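Local coordinates for protein 4-phosphoerythronate dehydrogenase (Lactobacillus jensenii, PDB 4PRK) that probably catalyses the NAD-dependent interconversion of pyruvate and D-lactate, as a D-lactate dehydrogenase of the D-isomer-specific 2-hydroxyacid dehydrogenase family, at residues A114-R119 with N289-P294; I70-L75 with I316-G321; G150-G155 with T194-A199. All coordinates share one frame; numbering follows the deposited sequence.

Contact 1 of 3, residues A114-R119 with N289-P294; sequences AMYLNR and NVIVTP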
ATOM      1  N   ALA A 114      10.006  -9.440 -13.360  1.00 21.52           N
ATOM      2  CA  ALA A 114      11.091  -8.864 -12.564  1.00 24.02           C
ATOM      3  C   ALA A 114      11.357  -9.617 -11.252  1.00 25.89           C
ATOM      4  O   ALA A 114      12.524  -9.803 -10.890  1.00 22.62           O
ATOM      5  CB  ALA A 114      10.879  -7.395 -12.252  1.00 23.11           C
ATOM      6  N   MET A 115      10.293 -10.044 -10.559  1.00 24.65           N
ATOM      7  CA  MET A 115      10.482 -10.682  -9.276  1.00 26.11           C
ATOM      8  C   MET A 115      11.068 -12.065  -9.486  1.00 26.32           C
ATOM      9  O   MET A 115      12.009 -12.438  -8.813  1.00 26.26           O
ATOM     10  CB  MET A 115       9.196 -10.804  -8.465  1.00 26.58           C
ATOM     11  CG  MET A 115       8.317  -9.601  -8.579  1.00 32.51           C
ATOM     12  SD  MET A 115       7.435  -9.323  -7.079  1.00 47.09           S
ATOM     13  CE  MET A 115       9.024  -8.758  -6.341  1.00 34.11           C
ATOM     14  N   TYR A 116      10.497 -12.825 -10.398  1.00 26.96           N
ATOM     15  CA  TYR A 116      11.083 -14.140 -10.737  1.00 27.89           C
ATOM     16  C   TYR A 116      12.580 -14.062 -11.062  1.00 27.15           C
ATOM     17  O   TYR A 116      13.405 -14.806 -10.501  1.00 26.67           O
ATOM     18  CB  TYR A 116      10.316 -14.794 -11.865  1.00 27.97           C
ATOM     19  CG  TYR A 116      10.839 -16.129 -12.316  1.00 28.74           C
ATOM     20  CD1 TYR A 116      11.859 -16.180 -13.194  1.00 32.32           C
ATOM     21  CD2 TYR A 116      10.217 -17.319 -11.950  1.00 33.69           C
ATOM     22  CE1 TYR A 116      12.363 -17.366 -13.655  1.00 35.19           C
ATOM     23  CE2 TYR A 116      10.670 -18.542 -12.424  1.00 33.74           C
ATOM     24  CZ  TYR A 116      11.764 -18.531 -13.273  1.00 36.38           C
ATOM     25  OH  TYR A 116      12.286 -19.614 -13.808  1.00 31.52           O
ATOM     26  N   LEU A 117      12.935 -13.167 -11.966  1.00 26.17           N
ATOM     27  CA  LEU A 117      14.342 -13.010 -12.321  1.00 25.81           C
ATOM     28  C   LEU A 117      15.173 -12.527 -11.183  1.00 24.84           C
ATOM     29  O   LEU A 117      16.281 -12.966 -11.066  1.00 27.60           O
ATOM     30  CB  LEU A 117      14.517 -12.097 -13.525  1.00 24.18           C
ATOM     31  CG  LEU A 117      13.845 -12.649 -14.759  1.00 22.88           C
ATOM     32  CD1 LEU A 117      13.816 -11.655 -15.880  1.00 22.11           C
ATOM     33  CD2 LEU A 117      14.546 -13.959 -15.163  1.00 24.94           C
ATOM     34  N   ASN A 118      14.627 -11.640 -10.337  1.00 27.72           N
ATOM     35  CA  ASN A 118      15.312 -11.165  -9.114  1.00 26.71           C
ATOM     36  C   ASN A 118      15.578 -12.279  -8.173  1.00 25.56           C
ATOM     37  O   ASN A 118      16.609 -12.309  -7.559  1.00 23.76           O
ATOM     38  CB  ASN A 118      14.514 -10.082  -8.385  1.00 26.68           C
ATOM     39  CG  ASN A 118      15.152  -9.642  -7.076  1.00 26.59           C
ATOM     40  OD1 ASN A 118      16.231  -9.047  -7.064  1.00 25.83           O
ATOM     41  ND2 ASN A 118      14.440  -9.847  -5.969  1.00 24.90           N
ATOM     42  N   ARG A 119      14.647 -13.211  -8.066  1.00 26.09           N
ATOM     43  CA  ARG A 119      14.845 -14.372  -7.218  1.00 26.56           C
ATOM     44  C   ARG A 119      15.689 -15.487  -7.908  1.00 28.11           C
ATOM     45  O   ARG A 119      15.990 -16.544  -7.272  1.00 25.02           O
ATOM     46  CB  ARG A 119      13.460 -14.918  -6.782  1.00 27.24           C
ATOM     47  CG  ARG A 119      12.634 -13.931  -5.936  1.00 29.36           C
ATOM     48  CD  ARG A 119      13.403 -13.361  -4.725  1.00 29.14           C
ATOM     49  NE  ARG A 119      13.893 -14.445  -3.854  1.00 29.80           N
ATOM     50  CZ  ARG A 119      13.649 -14.605  -2.536  1.00 30.09           C
ATOM     51  NH1 ARG A 119      12.931 -13.754  -1.819  1.00 31.34           N
ATOM     52  NH2 ARG A 119      14.197 -15.633  -1.896  1.00 31.88           N
ATOM     53  N   ASN A 289      18.491 -17.004 -17.112  1.00 26.44           N
ATOM     54  CA  ASN A 289      18.241 -15.693 -16.500  1.00 26.80           C
ATOM     55  C   ASN A 289      17.441 -14.778 -17.407  1.00 26.32           C
ATOM     56  O   ASN A 289      17.445 -13.560 -17.221  1.00 27.97           O
ATOM     57  CB  ASN A 289      19.551 -14.994 -16.095  1.00 28.01           C
ATOM     58  CG  ASN A 289      20.475 -14.708 -17.282  1.00 28.67           C
ATOM     59  OD1 ASN A 289      20.418 -15.381 -18.267  1.00 25.10           O
ATOM     60  ND2 ASN A 289      21.346 -13.727 -17.151  1.00 29.44           N
ATOM     61  N   VAL A 290      16.770 -15.356 -18.398  1.00 27.40           N
ATOM     62  CA  VAL A 290      15.867 -14.620 -19.270  1.00 27.52           C
ATOM     63  C   VAL A 290      14.445 -15.216 -19.236  1.00 28.21           C
ATOM     64  O   VAL A 290      14.284 -16.409 -19.138  1.00 28.41           O
ATOM     65  CB  VAL A 290      16.351 -14.718 -20.709  1.00 28.16           C
ATOM     66  CG1 VAL A 290      15.289 -14.206 -21.663  1.00 28.87           C
ATOM     67  CG2 VAL A 290      17.691 -13.977 -20.854  1.00 27.95           C
ATOM     68  N   ILE A 291      13.419 -14.381 -19.315  1.00 28.75           N
ATOM     69  CA  ILE A 291      12.089 -14.853 -19.621  1.00 29.89           C
ATOM     70  C   ILE A 291      11.675 -14.274 -20.945  1.00 27.95           C
ATOM     71  O   ILE A 291      11.886 -13.091 -21.167  1.00 31.15           O
ATOM     72  CB  ILE A 291      11.065 -14.412 -18.558  1.00 28.97           C
ATOM     73  CG1 ILE A 291      11.178 -15.229 -17.297  1.00 27.74           C
ATOM     74  CG2 ILE A 291       9.636 -14.573 -19.039  1.00 28.50           C
ATOM     75  CD1 ILE A 291      10.311 -14.670 -16.169  1.00 27.74           C
ATOM     76  N   VAL A 292      11.060 -15.074 -21.817  1.00 28.02           N
ATOM     77  CA  VAL A 292      10.346 -14.499 -22.956  1.00 28.27           C
ATOM     78  C   VAL A 292       8.957 -15.059 -22.989  1.00 28.15           C
ATOM     79  O   VAL A 292       8.794 -16.239 -22.870  1.00 24.96           O
ATOM     80  CB  VAL A 292      11.011 -14.762 -24.327  1.00 32.05           C
ATOM     81  CG1 VAL A 292      10.271 -13.972 -25.450  1.00 32.64           C
ATOM     82  CG2 VAL A 292      12.504 -14.426 -24.282  1.00 29.67           C
ATOM     83  N   THR A 293       7.969 -14.166 -23.128  1.00 27.91           N
ATOM     84  CA  THR A 293       6.590 -14.504 -23.309  1.00 27.13           C
ATOM     85  C   THR A 293       6.112 -13.916 -24.620  1.00 26.52           C
ATOM     86  O   THR A 293       6.651 -12.903 -25.087  1.00 28.28           O
ATOM     87  CB  THR A 293       5.709 -13.949 -22.158  1.00 27.28           C
ATOM     88  OG1 THR A 293       6.081 -12.600 -21.845  1.00 25.96           O
ATOM     89  CG2 THR A 293       5.866 -14.843 -20.905  1.00 28.63           C
ATOM     90  N   PRO A 294       5.102 -14.541 -25.228  1.00 26.49           N
ATOM     91  CA  PRO A 294       4.627 -14.148 -26.545  1.00 29.97           C
ATOM     92  C   PRO A 294       3.637 -13.023 -26.535  1.00 29.10           C
ATOM     93  O   PRO A 294       2.476 -13.243 -26.852  1.00 29.69           O
ATOM     94  CB  PRO A 294       3.955 -15.431 -27.059  1.00 31.37           C
ATOM     95  CG  PRO A 294       3.546 -16.161 -25.843  1.00 30.51           C
ATOM     96  CD  PRO A 294       4.314 -15.639 -24.681  1.00 26.93           C
TER
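Leu-117 and Tyr-116, near the C-terminal end of helix 103-118, meet Ile-291 and the backbone just before it in a contact made wholly by van der Waals packing. The closest approach is that of Leu-117 CD2 to the carbonyl O of Asn-289, 3.6 Å. The same methyl also lies 4.2 Å from Ile-291 CG1, so one branch of the leucine bridges the entry of strand 290-292 and its first inward side chain. Leucine suits the place because its branch reaches far enough from the helix to set one methyl against both the peptide of Asn-289 and Ile-291.

The aromatic packing is made by Tyr-116, whose ring is swung out with CG anti to the backbone N (chi1 179°). Ile-291 CD1 lies 3.7 Å from Tyr-116 CD1, meeting the ring obliquely. Ile-291 reaches it through an extended chain, chi2 172°, which carries its CD1 away from its own strand. The same residues also reach the second subunit: Tyr-116 stacks on Tyr-116 of that subunit, and Ile-291 packs on its Ile-121.

Polar groups are settled elsewhere. Asn-289 sends its amide ND2 to the carbonyl O of Ala-254, while Ile-291 is held by backbone hydrogen bonds to Ala-256 and Leu-258 of the neighbouring strand. Two residues beyond Leu-117, Arg-119 marks the interface by giving NH1 and NH2 to the carbonyls of Ala-105 and Ala-297 of the second subunit.

The axes of helix 114-118 and strand 290-292 pass 9.2 Å apart and run nearly antiparallel, at 152°. A helix laid over the outermost strand of the parallel sheet within this chain, here also facing the subunit interface, is consistent with the alpha/beta layering of a Rossmann-type NAD-binding domain.

Contact 2 of 3, residues I70-L75 with I316-G321; sequences IKSIGL and IALANG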
ATOM      1  N   ILE A  70     -24.274   1.891 -41.133  1.00 66.04           N
ATOM      2  CA  ILE A  70     -23.268   1.752 -40.074  1.00 66.18           C
ATOM      3  C   ILE A  70     -22.567   3.103 -39.965  1.00 64.23           C
ATOM      4  O   ILE A  70     -22.076   3.625 -40.978  1.00 58.23           O
ATOM      5  CB  ILE A  70     -22.210   0.649 -40.372  1.00 65.90           C
ATOM      6  CG1 ILE A  70     -22.837  -0.748 -40.523  1.00 65.66           C
ATOM      7  CG2 ILE A  70     -21.169   0.602 -39.269  1.00 67.81           C
ATOM      8  CD1 ILE A  70     -23.355  -1.356 -39.226  1.00 64.67           C
ATOM      9  N   LYS A  71     -22.529   3.653 -38.746  1.00 62.38           N
ATOM     10  CA  LYS A  71     -22.006   5.011 -38.500  1.00 65.19           C
ATOM     11  C   LYS A  71     -20.579   5.069 -37.925  1.00 67.88           C
ATOM     12  O   LYS A  71     -20.024   6.173 -37.793  1.00 63.32           O
ATOM     13  CB  LYS A  71     -22.943   5.778 -37.562  1.00 69.04           C
ATOM     14  CG  LYS A  71     -24.399   5.836 -38.017  1.00 72.29           C
ATOM     15  CD  LYS A  71     -25.295   6.399 -36.928  1.00 75.97           C
ATOM     16  CE  LYS A  71     -24.838   7.773 -36.461  1.00 76.37           C
ATOM     17  NZ  LYS A  71     -25.893   8.417 -35.631  1.00 87.53           N
ATOM     18  N   SER A  72     -19.997   3.912 -37.570  1.00 65.13           N
ATOM     19  CA  SER A  72     -18.624   3.869 -37.053  1.00 60.61           C
ATOM     20  C   SER A  72     -17.930   2.525 -37.289  1.00 58.91           C
ATOM     21  O   SER A  72     -18.560   1.574 -37.744  1.00 62.98           O
ATOM     22  CB  SER A  72     -18.595   4.226 -35.560  1.00 57.66           C
ATOM     23  OG  SER A  72     -19.090   3.164 -34.749  1.00 66.28           O
ATOM     24  N   ILE A  73     -16.614   2.501 -37.032  1.00 61.56           N
ATOM     25  CA  ILE A  73     -15.797   1.270 -36.929  1.00 63.38           C
ATOM     26  C   ILE A  73     -15.180   1.143 -35.502  1.00 60.40           C
ATOM     27  O   ILE A  73     -14.285   1.940 -35.087  1.00 55.17           O
ATOM     28  CB  ILE A  73     -14.694   1.218 -38.011  1.00 63.18           C
ATOM     29  CG1 ILE A  73     -15.315   1.188 -39.410  1.00 67.49           C
ATOM     30  CG2 ILE A  73     -13.808  -0.015 -37.851  1.00 66.58           C
ATOM     31  CD1 ILE A  73     -14.318   1.546 -40.500  1.00 67.43           C
ATOM     32  N   GLY A  74     -15.675   0.148 -34.765  1.00 52.14           N
ATOM     33  CA  GLY A  74     -15.219  -0.117 -33.396  1.00 48.36           C
ATOM     34  C   GLY A  74     -14.050  -1.094 -33.404  1.00 50.03           C
ATOM     35  O   GLY A  74     -14.236  -2.320 -33.405  1.00 50.01           O
ATOM     36  N   LEU A  75     -12.848  -0.550 -33.478  1.00 44.91           N
ATOM     37  CA  LEU A  75     -11.637  -1.299 -33.181  1.00 51.51           C
ATOM     38  C   LEU A  75     -11.733  -1.834 -31.777  1.00 49.31           C
ATOM     39  O   LEU A  75     -12.034  -1.058 -30.849  1.00 44.66           O
ATOM     40  CB  LEU A  75     -10.404  -0.387 -33.205  1.00 53.91           C
ATOM     41  CG  LEU A  75      -9.709  -0.158 -34.522  1.00 58.72           C
ATOM     42  CD1 LEU A  75     -10.456  -0.669 -35.738  1.00 58.09           C
ATOM     43  CD2 LEU A  75      -9.445   1.330 -34.627  1.00 69.39           C
ATOM     44  N   ILE A 316     -22.344   1.097 -29.877  1.00 47.58           N
ATOM     45  CA  ILE A 316     -23.777   1.328 -29.604  1.00 50.85           C
ATOM     46  C   ILE A 316     -24.119   2.835 -29.493  1.00 55.28           C
ATOM     47  O   ILE A 316     -25.168   3.290 -29.997  1.00 48.55           O
ATOM     48  CB  ILE A 316     -24.260   0.577 -28.315  1.00 47.97           C
ATOM     49  CG1 ILE A 316     -24.300  -0.937 -28.585  1.00 47.91           C
ATOM     50  CG2 ILE A 316     -25.628   1.090 -27.823  1.00 46.19           C
ATOM     51  CD1 ILE A 316     -24.970  -1.780 -27.521  1.00 49.19           C
ATOM     52  N   ALA A 317     -23.246   3.595 -28.826  1.00 51.29           N
ATOM     53  CA  ALA A 317     -23.516   5.004 -28.574  1.00 54.16           C
ATOM     54  C   ALA A 317     -23.625   5.774 -29.898  1.00 53.93           C
ATOM     55  O   ALA A 317     -24.583   6.527 -30.114  1.00 54.79           O
ATOM     56  CB  ALA A 317     -22.442   5.597 -27.666  1.00 54.54           C
ATOM     57  N   LEU A 318     -22.660   5.534 -30.788  1.00 54.48           N
ATOM     58  CA  LEU A 318     -22.549   6.236 -32.090  1.00 54.81           C
ATOM     59  C   LEU A 318     -23.673   5.812 -33.036  1.00 51.95           C
ATOM     60  O   LEU A 318     -24.170   6.606 -33.821  1.00 50.01           O
ATOM     61  CB  LEU A 318     -21.162   5.972 -32.737  1.00 52.94           C
ATOM     62  CG  LEU A 318     -19.964   6.610 -32.015  1.00 48.75           C
ATOM     63  CD1 LEU A 318     -18.603   6.096 -32.525  1.00 44.41           C
ATOM     64  CD2 LEU A 318     -20.098   8.134 -32.114  1.00 46.55           C
ATOM     65  N   ALA A 319     -24.065   4.550 -32.931  1.00 53.10           N
ATOM     66  CA  ALA A 319     -25.310   4.068 -33.544  1.00 58.53           C
ATOM     67  C   ALA A 319     -26.536   4.838 -33.017  1.00 48.61           C
ATOM     68  O   ALA A 319     -27.444   5.136 -33.791  1.00 48.73           O
ATOM     69  CB  ALA A 319     -25.473   2.554 -33.362  1.00 57.73           C
ATOM     70  N   ASN A 320     -26.530   5.194 -31.735  1.00 49.94           N
ATOM     71  CA  ASN A 320     -27.550   6.104 -31.145  1.00 52.14           C
ATOM     72  C   ASN A 320     -27.281   7.623 -31.309  1.00 50.88           C
ATOM     73  O   ASN A 320     -27.973   8.458 -30.712  1.00 50.37           O
ATOM     74  CB  ASN A 320     -27.747   5.767 -29.666  1.00 49.36           C
ATOM     75  CG  ASN A 320     -28.621   4.565 -29.480  1.00 53.48           C
ATOM     76  OD1 ASN A 320     -29.826   4.640 -29.697  1.00 55.96           O
ATOM     77  ND2 ASN A 320     -28.027   3.443 -29.099  1.00 53.66           N
ATOM     78  N   GLY A 321     -26.285   7.984 -32.112  1.00 51.69           N
ATOM     79  CA  GLY A 321     -25.892   9.376 -32.222  1.00 55.78           C
ATOM     80  C   GLY A 321     -25.365   9.974 -30.924  1.00 64.68           C
ATOM     81  O   GLY A 321     -25.150  11.184 -30.863  1.00 70.26           O
TER
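Chi1 (-54°) sets Lys-71 CG beside the backbone N and anti to the carbonyl carbon, and one bend at chi3 (56°) then turns the chain over the end of helix 301-319. Lys-71 CD thereby comes 3.3 Å from the carbonyl O of Leu-318, and Lys-71 NZ lies 3.5 Å from CA of Gly-321. A long, flexible lysine suits this exposed rim: its methylenes lie over the last carbonyls while the ammonium group stays by the carbonyl end of the helix, whose dipole would probably favour a positive charge.

Deeper in, Leu-318 turns its CD1 methyl onto Ser-72 CB at 3.6 Å. A serine this small lets the leucine branch settle close against the strand.

The helix closes with a Schellman motif: Gly-321, at positive phi, bonds its N to Leu-318 O, and Glu-322 N bonds to Ala-317 O. Asparagine suits the helix end because Asn-320 N and Asn-320 ND2 both bond to Ile-316 O, from opposite faces of its plane, ND2 at 3.0 Å.

Leu-318 also packs on Thr-94 and Thr-96, so this helix end lies across strands 72-75 and 94-96, the latter outermost in the five-stranded parallel sheet.

Contact 3 of 3, residues G150-G155 with T194-A199; sequences GLIGVG and TVLKEA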
ATOM      1  N   GLY A 150      13.558   1.540 -12.041  1.00 22.26           N
ATOM      2  CA  GLY A 150      13.722   2.636 -12.977  1.00 23.10           C
ATOM      3  C   GLY A 150      12.834   2.447 -14.159  1.00 23.46           C
ATOM      4  O   GLY A 150      12.861   1.400 -14.846  1.00 27.94           O
ATOM      5  N   LEU A 151      11.994   3.420 -14.363  1.00 23.26           N
ATOM      6  CA  LEU A 151      11.009   3.368 -15.437  1.00 27.47           C
ATOM      7  C   LEU A 151      11.402   4.331 -16.571  1.00 28.95           C
ATOM      8  O   LEU A 151      11.650   5.495 -16.304  1.00 26.85           O
ATOM      9  CB  LEU A 151       9.631   3.775 -14.897  1.00 24.44           C
ATOM     10  CG  LEU A 151       9.051   3.009 -13.705  1.00 25.42           C
ATOM     11  CD1 LEU A 151       7.620   3.531 -13.516  1.00 26.72           C
ATOM     12  CD2 LEU A 151       8.980   1.551 -14.003  1.00 25.65           C
ATOM     13  N   ILE A 152      11.417   3.866 -17.822  1.00 29.35           N
ATOM     14  CA  ILE A 152      11.717   4.758 -18.957  1.00 29.49           C
ATOM     15  C   ILE A 152      10.422   5.028 -19.659  1.00 27.05           C
ATOM     16  O   ILE A 152       9.924   4.181 -20.376  1.00 26.77           O
ATOM     17  CB  ILE A 152      12.687   4.134 -19.964  1.00 32.89           C
ATOM     18  CG1 ILE A 152      13.960   3.641 -19.265  1.00 34.20           C
ATOM     19  CG2 ILE A 152      13.065   5.184 -21.016  1.00 34.66           C
ATOM     20  CD1 ILE A 152      14.617   4.705 -18.423  1.00 34.93           C
ATOM     21  N   GLY A 153       9.836   6.184 -19.423  1.00 25.42           N
ATOM     22  CA  GLY A 153       8.413   6.355 -19.718  1.00 25.94           C
ATOM     23  C   GLY A 153       7.550   5.912 -18.534  1.00 28.75           C
ATOM     24  O   GLY A 153       7.936   5.053 -17.751  1.00 28.85           O
ATOM     25  N   VAL A 154       6.385   6.527 -18.384  1.00 31.29           N
ATOM     26  CA  VAL A 154       5.412   6.112 -17.368  1.00 31.92           C
ATOM     27  C   VAL A 154       4.091   5.695 -18.026  1.00 31.06           C
ATOM     28  O   VAL A 154       3.916   4.511 -18.377  1.00 31.05           O
ATOM     29  CB  VAL A 154       5.217   7.235 -16.341  1.00 33.93           C
ATOM     30  CG1 VAL A 154       4.204   6.807 -15.283  1.00 34.19           C
ATOM     31  CG2 VAL A 154       6.575   7.585 -15.729  1.00 33.83           C
ATOM     32  N   GLY A 155       3.191   6.653 -18.285  1.00 27.64           N
ATOM     33  CA  GLY A 155       1.879   6.300 -18.835  1.00 26.14           C
ATOM     34  C   GLY A 155       1.052   5.528 -17.801  1.00 29.68           C
ATOM     35  O   GLY A 155       1.476   5.324 -16.617  1.00 29.39           O
ATOM     36  N   THR A 194      20.418   9.151 -14.929  1.00 34.86           N
ATOM     37  CA  THR A 194      20.297   8.740 -13.535  1.00 33.77           C
ATOM     38  C   THR A 194      19.528   7.427 -13.398  1.00 30.16           C
ATOM     39  O   THR A 194      19.895   6.557 -12.652  1.00 30.53           O
ATOM     40  CB  THR A 194      19.555   9.816 -12.742  1.00 37.01           C
ATOM     41  OG1 THR A 194      20.171  11.068 -12.993  1.00 36.53           O
ATOM     42  CG2 THR A 194      19.600   9.537 -11.278  1.00 37.02           C
ATOM     43  N   VAL A 195      18.457   7.304 -14.152  1.00 32.80           N
ATOM     44  CA  VAL A 195      17.600   6.115 -14.089  1.00 33.19           C
ATOM     45  C   VAL A 195      18.388   4.869 -14.497  1.00 36.67           C
ATOM     46  O   VAL A 195      18.384   3.879 -13.756  1.00 36.61           O
ATOM     47  CB  VAL A 195      16.324   6.288 -14.955  1.00 35.68           C
ATOM     48  CG1 VAL A 195      15.608   4.934 -15.150  1.00 37.81           C
ATOM     49  CG2 VAL A 195      15.383   7.335 -14.335  1.00 35.72           C
ATOM     50  N   LEU A 196      19.067   4.908 -15.653  1.00 33.46           N
ATOM     51  CA  LEU A 196      19.867   3.782 -16.095  1.00 34.82           C
ATOM     52  C   LEU A 196      20.990   3.479 -15.133  1.00 35.17           C
ATOM     53  O   LEU A 196      21.318   2.324 -14.897  1.00 37.32           O
ATOM     54  CB  LEU A 196      20.487   4.057 -17.452  1.00 39.97           C
ATOM     55  CG  LEU A 196      19.530   4.195 -18.627  1.00 41.98           C
ATOM     56  CD1 LEU A 196      20.381   4.344 -19.886  1.00 40.54           C
ATOM     57  CD2 LEU A 196      18.605   2.979 -18.694  1.00 42.68           C
ATOM     58  N   LYS A 197      21.564   4.511 -14.543  1.00 34.71           N
ATOM     59  CA  LYS A 197      22.684   4.276 -13.633  1.00 37.58           C
ATOM     60  C   LYS A 197      22.293   3.739 -12.258  1.00 32.47           C
ATOM     61  O   LYS A 197      23.039   2.977 -11.685  1.00 31.64           O
ATOM     62  CB  LYS A 197      23.539   5.539 -13.488  1.00 42.27           C
ATOM     63  CG  LYS A 197      24.621   5.675 -14.574  1.00 52.78           C
ATOM     64  CD  LYS A 197      24.150   6.440 -15.800  1.00 58.85           C
ATOM     65  CE  LYS A 197      25.233   6.598 -16.854  1.00 64.82           C
ATOM     66  NZ  LYS A 197      25.979   7.882 -16.700  1.00 69.74           N
ATOM     67  N   GLU A 198      21.135   4.121 -11.727  1.00 30.92           N
ATOM     68  CA  GLU A 198      20.807   3.842 -10.346  1.00 31.04           C
ATOM     69  C   GLU A 198      19.780   2.729 -10.214  1.00 32.14           C
ATOM     70  O   GLU A 198      19.570   2.199  -9.116  1.00 29.63           O
ATOM     71  CB  GLU A 198      20.232   5.081  -9.691  1.00 34.74           C
ATOM     72  CG  GLU A 198      21.025   6.352  -9.938  1.00 41.44           C
ATOM     73  CD  GLU A 198      22.060   6.616  -8.900  1.00 45.80           C
ATOM     74  OE1 GLU A 198      22.107   5.896  -7.891  1.00 59.51           O
ATOM     75  OE2 GLU A 198      22.860   7.541  -9.104  1.00 55.48           O
ATOM     76  N   ALA A 199      19.113   2.374 -11.303  1.00 28.88           N
ATOM     77  CA  ALA A 199      18.054   1.382 -11.171  1.00 31.08           C
ATOM     78  C   ALA A 199      18.617  -0.019 -11.076  1.00 28.35           C
ATOM     79  O   ALA A 199      19.484  -0.367 -11.843  1.00 35.25           O
ATOM     80  CB  ALA A 199      17.050   1.473 -12.291  1.00 27.94           C
TER
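Strand 150-152 and helix 194-198 run roughly antiparallel, their axes 143° apart in direction and 8.0 Å apart at closest approach, with Gly-150 and Ala-199 the nearest CA atoms at 4.9 Å. Val-195 CG1 and Ala-199 CB close directly on the bare backbone of Gly-150: Val-195 CG1 sits 3.7 Å from Gly-150 CA, and Ala-199 CB lies 3.5 Å from Gly-150 N.

Val-195 places CG1 anti to its backbone N (chi1 167°), aiming that methyl at the strand, where it meets Ile-152 CD1. At 3.4 Å this pair is tighter than usual carbon packing, and the two side chains lie alongside, pointing opposite ways. Leu-196 adds its CD2 at 4.4 Å from the same Ile-152 CD1. Branched aliphatic residues suit this buried seam, where the packing is between aliphatic groups.

Strand 148-152 is paired by backbone bonds to Ser-203 on one flank and to Leu-173 and Tyr-175 on the other. Helix 192-198 packs on it before the chain enters the adjacent parallel strand 201-204, an alpha/beta layer of the Rossmann fold. Gly-153 and Gly-155, both at positive phi, with Gly-158 form what looks like its GxGxxG turn, consistent with a dinucleotide-binding strand-turn-helix.

Contacts 1 and 3 reach the same seven-stranded parallel sheet, contact 1 at its outermost strand 290-292 and contact 3 at the inner strand 148-152; their centres lie about 18 Å apart and their nearest atoms about 9 Å, without touching. Contact 2 belongs to the other, five-stranded sheet, on the opposite side of the chain's centre, its centre about 42 Å from that of contact 1 and about 40 Å from that of contact 3. Along the chain the three are nested, contact 3 within the loop closed by contact 1, and contact 1 within that closed by contact 2. Helix 301-319 follows strand 290-292, so the chain passes from contact 1 back to contact 2. Contact 3 includes the start of the probable NAD-binding turn.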